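Hypothetical membrane protein (Corynebacterium glutamicum, PDB 6JSB) binds heme in its HtaA-family domain and probably takes part in heme transfer within the corynebacterial heme-uptake machinery. Local coordinates at residues N103-F108 and G136-L141. Numbering follows the deposited sequence.
Sequences NPTVKF and GTQAEL
Both hydrogen bonds between 103-108 and 136-141 end on the side-chain amide of Gln-138, which spends its two polar atoms on two residues of 103-108. NE2 of Gln-138 donates to the backbone O of Asn-103 at 2.9 Å; the bond is nearly straight (162° at the hydrogen) and the acceptor lies almost exactly in the plane of the amide, though the donor stands 20° off the plane of the carbonyl it meets. The other end of the amide is an acceptor: OG1 of Thr-105 gives its proton to OE1 of Gln-138 at 2.7 Å, again somewhat tilted from the carbonyl plane. Gripped at both ends, the amide has its flip state fixed. It reaches 103-108 with the glutamine chain bent at chi2 (-69°), and the glutamine side chain lies nearly perpendicular to that of the threonine.

The two strands are not paired with each other; strand 112-122 runs between them, antiparallel to both, in the large curved antiparallel sheet of this HtaA-family domain. Gln-138 sits with Ala-139 opposite Val-117 in a G1 beta bulge, where the chain changes direction between strands 133-136 and 139-146, and its side chain spans the gap left by the intervening strand to reach 103-108.

Beyond the bonds, the side chains touch little: CB of Thr-105 lies 3.3 Å from OE1 of Gln-138, beside its bonded OG1, and CB of Asn-103 is 4.2 Å from NE2 of Gln-138. Further polar partners flank the contact. Asp-118 of the middle strand takes the backbone N of Gln-138 on OD1 and ND2 of Asn-103 on OD2, while NZ of Lys-70, on strand 68-81, the other neighbour of 95-109, hydrogen-bonds to OG1 of Thr-105.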
loop_
_atom_site.group_PDB
_atom_site.type_symbol
_atom_site.label_atom_id
_atom_site.label_comp_id
_atom_site.label_asym_id
_atom_site.label_seq_id
_atom_site.Cartn_x
_atom_site.Cartn_y
_atom_site.Cartn_z
ATOM N N ASN A 103 -7.365 -0.140 0.065
ATOM C CA ASN A 103 -7.922 -1.471 0.282
ATOM C C ASN A 103 -6.991 -2.653 -0.039
ATOM O O ASN A 103 -7.351 -3.535 -0.808
ATOM C CB ASN A 103 -9.208 -1.622 -0.531
ATOM C CG ASN A 103 -10.207 -0.597 -0.173
ATOM O OD1 ASN A 103 -10.514 -0.409 1.017
ATOM N ND2 ASN A 103 -10.687 0.132 -1.178
ATOM N N PRO A 104 -5.819 -2.704 0.560
ATOM C CA PRO A 104 -4.941 -3.849 0.282
ATOM C C PRO A 104 -5.535 -5.149 0.790
ATOM O O PRO A 104 -6.264 -5.188 1.787
ATOM C CB PRO A 104 -3.644 -3.536 1.009
ATOM C CG PRO A 104 -3.886 -2.255 1.860
ATOM C CD PRO A 104 -5.274 -1.752 1.573
ATOM N N THR A 105 -5.249 -6.207 0.052
ATOM C CA THR A 105 -5.666 -7.552 0.460
ATOM C C THR A 105 -4.410 -8.410 0.506
ATOM O O THR A 105 -3.637 -8.417 -0.453
ATOM C CB THR A 105 -6.700 -8.136 -0.522
ATOM O OG1 THR A 105 -7.928 -7.365 -0.446
ATOM C CG2 THR A 105 -7.018 -9.597 -0.178
ATOM N N VAL A 106 -4.240 -9.203 1.576
ATOM C CA VAL A 106 -3.138 -10.159 1.640
ATOM C C VAL A 106 -3.702 -11.542 1.332
ATOM O O VAL A 106 -4.421 -12.115 2.157
ATOM C CB VAL A 106 -2.477 -10.113 3.014
ATOM C CG1 VAL A 106 -1.422 -11.177 3.075
ATOM C CG2 VAL A 106 -1.893 -8.703 3.274
ATOM N N LYS A 107 -3.435 -12.056 0.132
ATOM C CA LYS A 107 -3.805 -13.435 -0.195
ATOM C C LYS A 107 -2.675 -14.309 0.311
ATOM O O LYS A 107 -1.517 -13.863 0.364
ATOM C CB LYS A 107 -3.951 -13.591 -1.709
ATOM C CG LYS A 107 -5.104 -12.786 -2.253
ATOM C CD LYS A 107 -6.002 -13.690 -3.069
ATOM C CE LYS A 107 -5.177 -14.416 -4.118
ATOM N NZ LYS A 107 -5.960 -15.456 -4.840
ATOM N N PHE A 108 -3.010 -15.496 0.824
ATOM C CA PHE A 108 -1.940 -16.334 1.332
ATOM C C PHE A 108 -2.277 -17.806 1.115
ATOM O O PHE A 108 -3.435 -18.221 0.987
ATOM C CB PHE A 108 -1.676 -16.072 2.858
ATOM C CG PHE A 108 -2.834 -16.384 3.711
ATOM C CD1 PHE A 108 -3.053 -17.711 4.142
ATOM C CD2 PHE A 108 -3.776 -15.407 4.032
ATOM C CE1 PHE A 108 -4.164 -18.008 4.900
ATOM C CE2 PHE A 108 -4.900 -15.702 4.814
ATOM C CZ PHE A 108 -5.069 -17.029 5.252
ATOM N N GLY A 136 -6.107 0.149 -11.327
ATOM C CA GLY A 136 -6.367 -1.276 -11.162
ATOM C C GLY A 136 -7.139 -1.520 -9.888
ATOM O O GLY A 136 -6.959 -0.820 -8.882
ATOM N N THR A 137 -8.026 -2.501 -9.920
ATOM C CA THR A 137 -8.776 -2.897 -8.735
ATOM C C THR A 137 -8.236 -4.240 -8.268
ATOM O O THR A 137 -8.233 -5.205 -9.057
ATOM C CB THR A 137 -10.262 -3.019 -9.062
ATOM O OG1 THR A 137 -10.749 -1.716 -9.436
ATOM C CG2 THR A 137 -11.033 -3.563 -7.841
ATOM N N GLN A 138 -7.767 -4.300 -7.007
ATOM C CA GLN A 138 -7.173 -5.527 -6.429
ATOM C C GLN A 138 -6.129 -6.115 -7.366
ATOM O O GLN A 138 -6.103 -7.339 -7.659
ATOM C CB GLN A 138 -8.241 -6.564 -6.081
ATOM C CG GLN A 138 -9.241 -6.010 -5.056
ATOM C CD GLN A 138 -8.592 -5.826 -3.718
ATOM O OE1 GLN A 138 -8.277 -6.801 -3.046
ATOM N NE2 GLN A 138 -8.376 -4.589 -3.327
ATOM N N ALA A 139 -5.246 -5.239 -7.817
ATOM C CA ALA A 139 -4.168 -5.676 -8.690
ATOM C C ALA A 139 -3.022 -6.264 -7.872
ATOM O O ALA A 139 -2.761 -5.829 -6.749
ATOM C CB ALA A 139 -3.677 -4.494 -9.513
ATOM N N GLU A 140 -2.260 -7.213 -8.480
ATOM C CA GLU A 140 -1.125 -7.820 -7.749
ATOM C C GLU A 140 0.068 -6.872 -7.784
ATOM O O GLU A 140 0.732 -6.749 -8.823
ATOM C CB GLU A 140 -0.736 -9.160 -8.378
ATOM C CG GLU A 140 -1.892 -10.116 -8.386
ATOM C CD GLU A 140 -1.514 -11.488 -9.041
ATOM O OE1 GLU A 140 -2.426 -12.306 -9.105
ATOM O OE2 GLU A 140 -0.316 -11.733 -9.367
ATOM N N LEU A 141 0.359 -6.248 -6.634
ATOM C CA LEU A 141 1.460 -5.309 -6.523
ATOM C C LEU A 141 2.739 -6.015 -6.120
ATOM O O LEU A 141 3.823 -5.617 -6.561
ATOM C CB LEU A 141 1.108 -4.259 -5.470
ATOM C CG LEU A 141 2.215 -3.222 -5.249
ATOM C CD1 LEU A 141 2.334 -2.256 -6.399
ATOM C CD2 LEU A 141 1.965 -2.434 -3.916
#